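Local coordinates for putative O-acetylhomoserine (Thiol)-lyase (Campylobacter jejuni, PDB 4OC9), which probably makes homocysteine from O-acetylhomoserine and sulfide, using pyridoxal 5'-phosphate as cofactor, at residues A367-S372 / T401-I406; I176-D181 / G196-V201; N59-V64 / N278-L283; A185-L190 / E287-R292. All coordinates share one frame; numbering follows the deposited sequence.

Interaction 1: A367-S372 / T401-I406; sequences ANLGDS and TIRLSI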
# COMPACT_ATOMS: atom_id res chain seq x y z
N ALA D 367 -1.69 -16.88 16.87
CA ALA D 367 -0.52 -17.62 16.49
C ALA D 367 0.43 -16.79 15.68
O ALA D 367 0.45 -16.85 14.45
CB ALA D 367 -0.92 -18.87 15.69
N ASN D 368 1.28 -16.09 16.39
CA ASN D 368 2.30 -15.25 15.80
C ASN D 368 3.23 -14.80 16.93
O ASN D 368 3.01 -15.16 18.08
CB ASN D 368 1.69 -14.01 15.23
CG ASN D 368 2.73 -13.12 14.58
OD1 ASN D 368 3.73 -13.62 14.07
ND2 ASN D 368 2.47 -11.84 14.53
N LEU D 369 4.32 -14.12 16.63
CA LEU D 369 5.19 -13.66 17.71
C LEU D 369 5.95 -12.43 17.22
O LEU D 369 6.19 -12.28 16.01
CB LEU D 369 6.11 -14.76 18.23
CG LEU D 369 7.31 -15.16 17.42
CD1 LEU D 369 8.46 -14.21 17.77
CD2 LEU D 369 7.77 -16.52 17.86
N GLY D 370 6.34 -11.58 18.15
CA GLY D 370 7.06 -10.39 17.80
C GLY D 370 6.16 -9.24 17.40
O GLY D 370 6.61 -8.29 16.78
N ASP D 371 4.87 -9.33 17.71
CA ASP D 371 3.92 -8.24 17.39
C ASP D 371 4.07 -7.23 18.54
O ASP D 371 4.54 -7.55 19.65
CB ASP D 371 2.48 -8.81 17.27
CG ASP D 371 1.42 -7.79 16.83
OD1 ASP D 371 1.67 -6.57 16.81
OD2 ASP D 371 0.32 -8.22 16.42
N SER D 372 3.72 -5.99 18.26
CA SER D 372 3.80 -4.95 19.27
C SER D 372 2.73 -5.22 20.34
O SER D 372 2.83 -4.72 21.47
CB SER D 372 3.62 -3.61 18.61
OG SER D 372 2.43 -3.66 17.84
N THR D 401 2.00 -26.42 29.04
CA THR D 401 2.83 -25.35 28.48
C THR D 401 2.12 -24.24 27.75
O THR D 401 1.26 -24.47 26.91
CB THR D 401 3.87 -25.92 27.52
OG1 THR D 401 4.70 -26.88 28.22
CG2 THR D 401 4.74 -24.82 27.01
N ILE D 402 2.51 -23.02 28.08
CA ILE D 402 1.96 -21.81 27.47
C ILE D 402 3.10 -21.00 26.95
O ILE D 402 4.11 -20.87 27.62
CB ILE D 402 1.19 -20.96 28.47
CG1 ILE D 402 -0.16 -21.62 28.71
CG2 ILE D 402 0.92 -19.55 27.91
CD1 ILE D 402 -1.00 -20.92 29.77
N ARG D 403 2.92 -20.44 25.76
CA ARG D 403 3.94 -19.62 25.15
C ARG D 403 3.40 -18.19 25.05
O ARG D 403 2.26 -17.99 24.71
CB ARG D 403 4.24 -20.10 23.74
CG ARG D 403 5.44 -19.40 23.12
CD ARG D 403 5.67 -19.59 21.62
NE ARG D 403 4.75 -19.59 20.49
CZ ARG D 403 4.19 -18.61 19.84
NH1 ARG D 403 4.17 -17.43 20.37
NH2 ARG D 403 3.43 -18.89 18.78
N LEU D 404 4.24 -17.22 25.40
CA LEU D 404 3.85 -15.85 25.35
C LEU D 404 4.79 -15.05 24.48
O LEU D 404 5.96 -15.32 24.44
CB LEU D 404 3.94 -15.17 26.73
CG LEU D 404 3.12 -15.70 27.90
CD1 LEU D 404 3.34 -14.78 29.06
CD2 LEU D 404 1.63 -15.77 27.56
N SER D 405 4.23 -14.08 23.76
CA SER D 405 5.02 -13.19 22.94
C SER D 405 4.79 -11.85 23.67
O SER D 405 3.68 -11.29 23.63
CB SER D 405 4.54 -13.09 21.51
OG SER D 405 5.32 -12.12 20.82
N ILE D 406 5.84 -11.33 24.30
CA ILE D 406 5.72 -10.11 25.05
C ILE D 406 5.80 -8.88 24.17
O ILE D 406 6.77 -8.68 23.44
CB ILE D 406 6.75 -10.03 26.18
CG1 ILE D 406 6.73 -11.29 27.04
CG2 ILE D 406 6.50 -8.79 27.04
CD1 ILE D 406 5.42 -11.59 27.71
O HOH W 1 3.63 -9.94 20.69

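Interaction 2: I176-D181 / G196-V201; sequences IVSICD and GVDVIV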
# COMPACT_ATOMS: atom_id res chain seq x y z
N ILE D 176 31.04 -28.19 6.00
CA ILE D 176 29.60 -28.12 5.80
C ILE D 176 29.08 -26.71 6.13
O ILE D 176 29.51 -26.07 7.09
CB ILE D 176 28.86 -29.13 6.69
CG1 ILE D 176 29.29 -30.55 6.35
CG2 ILE D 176 27.35 -29.01 6.48
CD1 ILE D 176 28.68 -31.62 7.24
N VAL D 177 28.13 -26.25 5.31
CA VAL D 177 27.52 -24.93 5.49
C VAL D 177 26.57 -24.96 6.66
O VAL D 177 25.73 -25.88 6.75
CB VAL D 177 26.71 -24.52 4.26
CG1 VAL D 177 25.91 -23.26 4.55
CG2 VAL D 177 27.60 -24.35 3.04
N SER D 178 26.75 -24.02 7.58
CA SER D 178 25.88 -23.92 8.75
C SER D 178 24.85 -22.82 8.53
O SER D 178 25.19 -21.72 8.07
CB SER D 178 26.67 -23.58 10.01
OG SER D 178 27.29 -22.29 9.90
N ILE D 179 23.60 -23.14 8.85
CA ILE D 179 22.46 -22.22 8.72
C ILE D 179 21.84 -21.90 10.07
O ILE D 179 21.38 -22.81 10.78
CB ILE D 179 21.30 -22.82 7.90
CG1 ILE D 179 21.75 -23.18 6.50
CG2 ILE D 179 20.17 -21.81 7.83
CD1 ILE D 179 20.71 -23.95 5.70
N CYS D 180 21.84 -20.62 10.45
CA CYS D 180 21.26 -20.19 11.71
C CYS D 180 20.03 -19.31 11.51
O CYS D 180 20.13 -18.28 10.90
CB CYS D 180 22.29 -19.40 12.54
SG CYS D 180 21.66 -18.77 14.12
N ASP D 181 18.92 -19.70 12.11
CA ASP D 181 17.68 -18.95 12.09
C ASP D 181 17.79 -18.03 13.31
O ASP D 181 17.65 -18.46 14.46
CB ASP D 181 16.50 -19.90 12.15
CG ASP D 181 15.16 -19.20 12.12
OD1 ASP D 181 15.03 -18.09 12.70
OD2 ASP D 181 14.21 -19.79 11.56
N GLY D 196 31.17 -17.70 13.41
CA GLY D 196 31.40 -18.67 12.34
C GLY D 196 30.23 -19.17 11.50
O GLY D 196 30.42 -20.04 10.65
N VAL D 197 29.03 -18.65 11.74
CA VAL D 197 27.89 -19.10 10.94
C VAL D 197 28.10 -18.65 9.49
O VAL D 197 28.64 -17.59 9.23
CB VAL D 197 26.55 -18.61 11.51
CG1 VAL D 197 25.40 -18.80 10.53
CG2 VAL D 197 26.26 -19.32 12.82
N ASP D 198 27.68 -19.50 8.57
CA ASP D 198 27.79 -19.25 7.15
C ASP D 198 26.59 -18.53 6.57
O ASP D 198 26.73 -17.54 5.83
CB ASP D 198 27.95 -20.61 6.45
CG ASP D 198 29.24 -21.35 6.87
OD1 ASP D 198 30.33 -20.72 6.86
OD2 ASP D 198 29.16 -22.59 7.13
N VAL D 199 25.41 -19.03 6.91
CA VAL D 199 24.16 -18.48 6.43
C VAL D 199 23.15 -18.24 7.54
O VAL D 199 22.91 -19.08 8.37
CB VAL D 199 23.50 -19.43 5.40
CG1 VAL D 199 22.13 -18.93 4.97
CG2 VAL D 199 24.40 -19.57 4.18
N ILE D 200 22.55 -17.06 7.53
CA ILE D 200 21.54 -16.68 8.50
C ILE D 200 20.17 -16.52 7.84
O ILE D 200 20.06 -15.92 6.76
CB ILE D 200 21.86 -15.35 9.18
CG1 ILE D 200 22.99 -15.54 10.18
CG2 ILE D 200 20.65 -14.84 9.93
CD1 ILE D 200 23.47 -14.26 10.81
N VAL D 201 19.15 -17.12 8.44
CA VAL D 201 17.79 -16.96 7.92
C VAL D 201 16.96 -16.22 8.96
O VAL D 201 17.21 -16.33 10.17
CB VAL D 201 17.07 -18.24 7.50
CG1 VAL D 201 17.70 -18.80 6.26
CG2 VAL D 201 17.03 -19.25 8.64
O HOH W 2 29.73 -22.92 10.50

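Interaction 3: N59-V64 / N278-L283; sequences NPTSDV and NAWLLL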
# COMPACT_ATOMS: atom_id res chain seq x y z
N ASN D 59 13.83 -6.45 -6.85
CA ASN D 59 13.15 -5.16 -6.85
C ASN D 59 13.98 -4.17 -6.01
O ASN D 59 14.51 -4.54 -4.97
CB ASN D 59 11.74 -5.38 -6.32
CG ASN D 59 10.94 -4.11 -6.18
OD1 ASN D 59 11.28 -3.21 -5.39
ND2 ASN D 59 9.78 -4.09 -6.83
N PRO D 60 14.12 -2.92 -6.47
CA PRO D 60 14.93 -1.93 -5.74
C PRO D 60 14.50 -1.70 -4.30
O PRO D 60 15.37 -1.54 -3.44
CB PRO D 60 14.78 -0.65 -6.56
CG PRO D 60 14.27 -1.09 -7.89
CD PRO D 60 13.48 -2.33 -7.66
N THR D 61 13.21 -1.72 -4.01
CA THR D 61 12.74 -1.53 -2.64
C THR D 61 13.28 -2.67 -1.82
O THR D 61 13.97 -2.46 -0.82
CB THR D 61 11.20 -1.46 -2.53
OG1 THR D 61 10.70 -0.37 -3.31
CG2 THR D 61 10.77 -1.27 -1.10
N SER D 62 13.01 -3.89 -2.25
CA SER D 62 13.51 -5.10 -1.54
C SER D 62 15.05 -5.23 -1.52
O SER D 62 15.62 -5.80 -0.60
CB SER D 62 12.82 -6.36 -1.99
OG SER D 62 12.90 -6.51 -3.38
N ASP D 63 15.74 -4.64 -2.50
CA ASP D 63 17.22 -4.68 -2.52
C ASP D 63 17.80 -3.88 -1.35
O ASP D 63 18.78 -4.30 -0.74
CB ASP D 63 17.79 -4.15 -3.83
CG ASP D 63 17.50 -5.06 -5.02
OD1 ASP D 63 17.07 -6.22 -4.80
OD2 ASP D 63 17.71 -4.61 -6.16
N VAL D 64 17.19 -2.72 -1.08
CA VAL D 64 17.65 -1.88 0.02
C VAL D 64 17.53 -2.69 1.33
O VAL D 64 18.45 -2.73 2.15
CB VAL D 64 16.87 -0.59 0.17
CG1 VAL D 64 17.36 0.18 1.39
CG2 VAL D 64 16.99 0.26 -1.08
N ASN D 278 5.33 -5.09 1.15
CA ASN D 278 5.82 -5.81 2.34
C ASN D 278 7.26 -5.47 2.59
O ASN D 278 7.66 -5.18 3.75
CB ASN D 278 5.62 -7.32 2.29
CG ASN D 278 4.18 -7.74 2.50
OD1 ASN D 278 3.25 -7.05 2.15
ND2 ASN D 278 4.01 -8.92 3.09
N ALA D 279 8.05 -5.41 1.51
CA ALA D 279 9.48 -5.08 1.63
C ALA D 279 9.64 -3.70 2.25
O ALA D 279 10.44 -3.51 3.18
CB ALA D 279 10.16 -5.15 0.29
N TRP D 280 8.86 -2.74 1.76
CA TRP D 280 8.93 -1.37 2.28
C TRP D 280 8.54 -1.29 3.76
O TRP D 280 9.23 -0.64 4.55
CB TRP D 280 8.07 -0.43 1.44
CG TRP D 280 8.17 0.97 1.86
CD1 TRP D 280 9.12 1.84 1.51
CD2 TRP D 280 7.25 1.69 2.69
NE1 TRP D 280 8.88 3.09 2.09
CE2 TRP D 280 7.73 3.01 2.82
CE3 TRP D 280 6.08 1.33 3.36
CZ2 TRP D 280 7.08 3.98 3.55
CZ3 TRP D 280 5.42 2.30 4.12
CH2 TRP D 280 5.93 3.62 4.19
N LEU D 281 7.45 -1.95 4.13
CA LEU D 281 7.02 -1.98 5.53
C LEU D 281 8.12 -2.59 6.39
O LEU D 281 8.41 -2.10 7.47
CB LEU D 281 5.74 -2.78 5.70
CG LEU D 281 4.51 -2.09 5.14
CD1 LEU D 281 3.29 -2.99 5.11
CD2 LEU D 281 4.22 -0.85 5.97
N LEU D 282 8.72 -3.67 5.90
CA LEU D 282 9.82 -4.35 6.62
C LEU D 282 11.03 -3.42 6.76
O LEU D 282 11.71 -3.47 7.78
CB LEU D 282 10.14 -5.68 5.97
CG LEU D 282 8.96 -6.65 6.13
CD1 LEU D 282 9.11 -7.90 5.27
CD2 LEU D 282 8.76 -7.04 7.59
N LEU D 283 11.30 -2.59 5.76
CA LEU D 283 12.38 -1.63 5.89
C LEU D 283 12.05 -0.68 7.00
O LEU D 283 12.93 -0.31 7.76
CB LEU D 283 12.56 -0.73 4.67
CG LEU D 283 13.40 -1.17 3.49
CD1 LEU D 283 13.21 -0.24 2.31
CD2 LEU D 283 14.85 -1.16 3.96

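Interaction 4: A185-L190 / E287-R292; sequences ATPFLL and ETLAVR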
# COMPACT_ATOMS: atom_id res chain seq x y z
N ALA D 185 16.17 -13.75 18.32
CA ALA D 185 17.18 -12.90 18.94
C ALA D 185 17.31 -11.56 18.26
O ALA D 185 17.50 -10.53 18.90
CB ALA D 185 18.51 -13.62 18.94
N THR D 186 17.18 -11.59 16.93
CA THR D 186 17.28 -10.42 16.03
C THR D 186 18.78 -10.09 15.92
O THR D 186 19.59 -10.44 16.76
CB THR D 186 16.57 -9.13 16.49
OG1 THR D 186 17.33 -8.48 17.51
CG2 THR D 186 15.17 -9.40 16.93
N PRO D 187 19.16 -9.38 14.85
CA PRO D 187 20.57 -9.04 14.72
C PRO D 187 21.06 -8.09 15.80
O PRO D 187 22.27 -7.96 15.95
CB PRO D 187 20.63 -8.33 13.36
CG PRO D 187 19.40 -8.74 12.63
CD PRO D 187 18.36 -8.90 13.70
N PHE D 188 20.14 -7.45 16.52
CA PHE D 188 20.55 -6.52 17.56
C PHE D 188 20.89 -7.14 18.89
O PHE D 188 21.49 -6.47 19.72
CB PHE D 188 19.53 -5.40 17.75
CG PHE D 188 19.41 -4.52 16.55
CD1 PHE D 188 20.22 -3.43 16.43
CD2 PHE D 188 18.51 -4.83 15.54
CE1 PHE D 188 20.13 -2.64 15.31
CE2 PHE D 188 18.40 -4.04 14.43
CZ PHE D 188 19.22 -2.93 14.31
N LEU D 189 20.52 -8.38 19.12
CA LEU D 189 20.88 -9.01 20.38
C LEU D 189 21.93 -10.08 20.20
O LEU D 189 22.62 -10.43 21.13
CB LEU D 189 19.64 -9.61 21.04
CG LEU D 189 18.52 -8.57 21.28
CD1 LEU D 189 17.34 -9.22 22.00
CD2 LEU D 189 19.04 -7.39 22.09
N LEU D 190 22.07 -10.57 18.97
CA LEU D 190 23.01 -11.61 18.67
C LEU D 190 23.45 -11.58 17.21
O LEU D 190 22.63 -11.42 16.30
CB LEU D 190 22.36 -12.96 18.98
CG LEU D 190 23.23 -14.19 18.75
CD1 LEU D 190 24.46 -14.12 19.62
CD2 LEU D 190 22.45 -15.42 19.10
N GLU D 287 14.17 -0.09 10.71
CA GLU D 287 14.63 1.19 11.26
C GLU D 287 14.45 1.34 12.77
O GLU D 287 15.28 1.92 13.43
CB GLU D 287 13.93 2.41 10.60
CG GLU D 287 14.25 2.70 9.12
CD GLU D 287 13.73 4.08 8.69
OE1 GLU D 287 12.94 4.67 9.44
OE2 GLU D 287 14.09 4.56 7.57
N THR D 288 13.35 0.84 13.28
CA THR D 288 13.04 0.95 14.70
C THR D 288 13.25 -0.27 15.55
O THR D 288 12.95 -0.26 16.73
CB THR D 288 11.52 1.27 14.84
OG1 THR D 288 10.76 0.21 14.26
CG2 THR D 288 11.12 2.61 14.13
N LEU D 289 13.70 -1.36 14.96
CA LEU D 289 13.90 -2.58 15.70
C LEU D 289 14.80 -2.44 16.91
O LEU D 289 14.54 -3.02 17.96
CB LEU D 289 14.42 -3.68 14.75
CG LEU D 289 14.70 -5.04 15.36
CD1 LEU D 289 13.51 -5.60 16.10
CD2 LEU D 289 15.12 -6.00 14.27
N ALA D 290 15.87 -1.66 16.78
CA ALA D 290 16.79 -1.50 17.90
C ALA D 290 16.10 -0.96 19.15
O ALA D 290 16.34 -1.46 20.25
CB ALA D 290 17.96 -0.62 17.53
N VAL D 291 15.27 0.05 19.00
CA VAL D 291 14.59 0.58 20.18
C VAL D 291 13.49 -0.39 20.65
O VAL D 291 13.36 -0.67 21.84
CB VAL D 291 14.03 2.01 19.99
CG1 VAL D 291 15.16 2.98 19.68
CG2 VAL D 291 13.01 2.07 18.89
N ARG D 292 12.73 -0.93 19.72
CA ARG D 292 11.67 -1.87 20.06
C ARG D 292 12.12 -3.14 20.78
O ARG D 292 11.53 -3.50 21.79
CB ARG D 292 10.87 -2.29 18.83
CG ARG D 292 10.10 -1.14 18.23
CD ARG D 292 9.24 -1.52 17.03
NE ARG D 292 9.97 -1.97 15.87
CZ ARG D 292 10.22 -3.24 15.56
NH1 ARG D 292 9.81 -4.24 16.32
NH2 ARG D 292 10.89 -3.51 14.45

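Interaction 1: A367-S372 / T401-I406
Ser405 and Gly370 make the tight end of this contact. The backbone N-H of Gly370 points almost straight at the serine hydroxyl, with 2.9 Å from Gly370 N to Ser405 OG and 167° at the hydrogen. The serine reaches it because its OG stands opposite its own backbone N (chi1 176°), which carries the oxygen out from the end of strand 401-405 to the loop. Leu369 closes in beside the bond, its CA 3.5 Å from Ser405 OG and its CB 3.8 Å from the same oxygen. Gly370 turns the loop here with a positive phi of 85°.

Matters are slacker two residues back along the strand. The Arg403 chain bends at chi3 and brings its guanidinium alongside the loop. Asn368 O lies at the edge of that group, near its plane, and takes a weak bond from Arg403 NH1 at 3.4 Å. Leu369 CD2 lies over one face of the guanidinium, so the loop meets the flat group both at its rim and from above.

A further link from Ser405 passes through water 1, which lies 2.8 Å from Ser405 OG and 2.8 Å from Asp371 O. The carboxylate of Asp371 turns elsewhere, to a salt bridge with Lys373, while Ser372 OG bonds Glu287 of a third subunit. Leu369 also packs on Tyr207, next to the cofactor-bearing lysine. A buried loop laid against a central strand of the smaller, C-terminal sheet in this way belongs to the fold of the Cys/Met-metabolism pyridoxal phosphate enzymes.

Interaction 2: I176-D181 / G196-V201
Ser178 and Asp198 exchange side-chain-to-backbone bonds at the entrance to a parallel strand pair of the large seven-stranded sheet, the core of the cofactor-binding domain in this fold. Asp198 OD2 accepts from Ser178 N at 2.8 Å (163° at the hydrogen) through its anti lone pair, the one facing away from OD1. In return Ser178 OG, held between its own backbone N and carbonyl carbon (chi1 63°), accepts from Asp198 N at 3.1 Å. Each residue thus grips the backbone of the other just before the regular ladder begins. Asp198 OD1 is engaged separately, in a salt bridge with Arg222.

Beyond this clasp the axes of the short segments 177-181 and 199-201 come within 4.5 Å, with Ile179 beside Val199, Cys180 beside Ile200 and Asp181 beside Val201. Ile179, Val199, Asp181 and Val201 share one face, which helix 84-93 covers in part. There Ile179 CG2 slants across to Val201 CG2 at 4.1 Å, and Val177 CG1 meets Val199 CG2 in a similar oblique fashion. Cys180 and Ile200 occupy the other face. Cys180 lays its CB, not its sulfur, against Val197 CG1 at 3.8 Å.

Asp181 ends the ladder close to the cofactor: its OD2 lies near N1 of the modified lysine at position 206, as in relatives of this fold type, while its OD1 is hydrogen-bonded by Thr183. Its side chain stands at about a right angle to that of Val201, and the closest touch between the two is from Asp181 CB to Val201 CG2, at 3.6 Å.

Interaction 3: N59-V64 / N278-L283
Thr61 pushes its methyl group against Trp280 where two helices pack side by side, a helix-helix contact between the start of helix 60-73 and the long helix 276-309. The short segments run in broadly the same direction, 30° apart, with axes 8.5 Å from each other at closest approach.

The conformation of Thr61 sorts its two branches. With chi1 at -60°, CG2 lies opposite the backbone N and points into the interface, 3.7 Å from Trp280 N and 3.8 Å from Trp280 CB, whereas OG1 is turned to an earlier part of the chain, where it bonds Pro26 O and Tyr28 N. The methyl stands near the plane of the indole, at its edge. Trp280 itself swings the ring off this interface (chi1 -176°), and its side chain packs on Ser24 and Ile27 of its own chain as well as on Thr213 of a third subunit and Gln29 of a fourth.

Small groups allow the closest backbone approach: Ser62 CB sits 3.7 Å from Ala279 CB, and the CA atoms of these residues are 5.1 Å apart. The helix start is fixed by Asn59 at the N-cap, whose OD1 accepts from Thr61 N at 2.8 Å, in the carbonyl plane. One turn on, the side chains of Val64 and Leu283 meet at about a right angle, with 3.8 Å from Val64 CG1 to Leu283 CD2.

Interaction 4: A185-L190 / E287-R292
Phe188 receives Ala290 on one ring face and Leu289 at the ring edge. The first is a CH-pi interaction: Ala290 CB lies 4.0 Å from the centroid of the Phe188 ring, 24° off the ring normal. It is displaced toward the rim, and its nearest ring atom is Phe188 CE1 at 3.7 Å.

Purely apolar packing makes up the second kind. Leu289, its CG opposite the backbone N (chi1 179°), reaches over to the loop and sets CD2 near the plane of the ring, 3.8 Å from Phe188 CD2. The same methyl touches Thr186 CB at 4.1 Å and comes more loosely to Pro187 CD, so one branch of a leucine fits among three successive loop residues.

Hydrogen bonds do not cross the contact; they shape each side from within. In the loop, Thr186 OG1 accepts from Phe188 N at 3.2 Å, an ST turn, which probably helps to set the backbone from which the phenyl group projects. In the helix, which is kinked around Ala290 and Val291, Arg292 NE donates to Thr288 OG1 at 2.8 Å and 170°, with the hydroxyl in the guanidinium plane. Arg292 NH1 goes on to Tyr207 O, beside the cofactor-bearing lysine. Here the loop following a central strand of the large sheet rests on the long helix that leads into the smaller C-terminal domain, as in the fold of this pyridoxal phosphate family.

How the interactions relate
From the N terminus, segment 59-64 is the first to be used, and interaction 3 closes its long loop only at 278-283. Interaction 2 falls wholly within that span, pairing neighbouring strands of the large sheet after a short loop. Out of this short loop comes 185-190, which joins 287-292 beyond interaction 3, so interaction 4 crosses both. Interactions 3 and 4 share helix 276-309, and their centres lie about 18 Å apart. Interaction 1 follows in series, closing a 28-residue loop by laying 367-372 on a strand of the C-terminal sheet, nearest atoms about 5 Å from interaction 4. Together they tie large sheet, long helix and C-terminal domain; interactions 1, 3 and 4 also touch a third subunit.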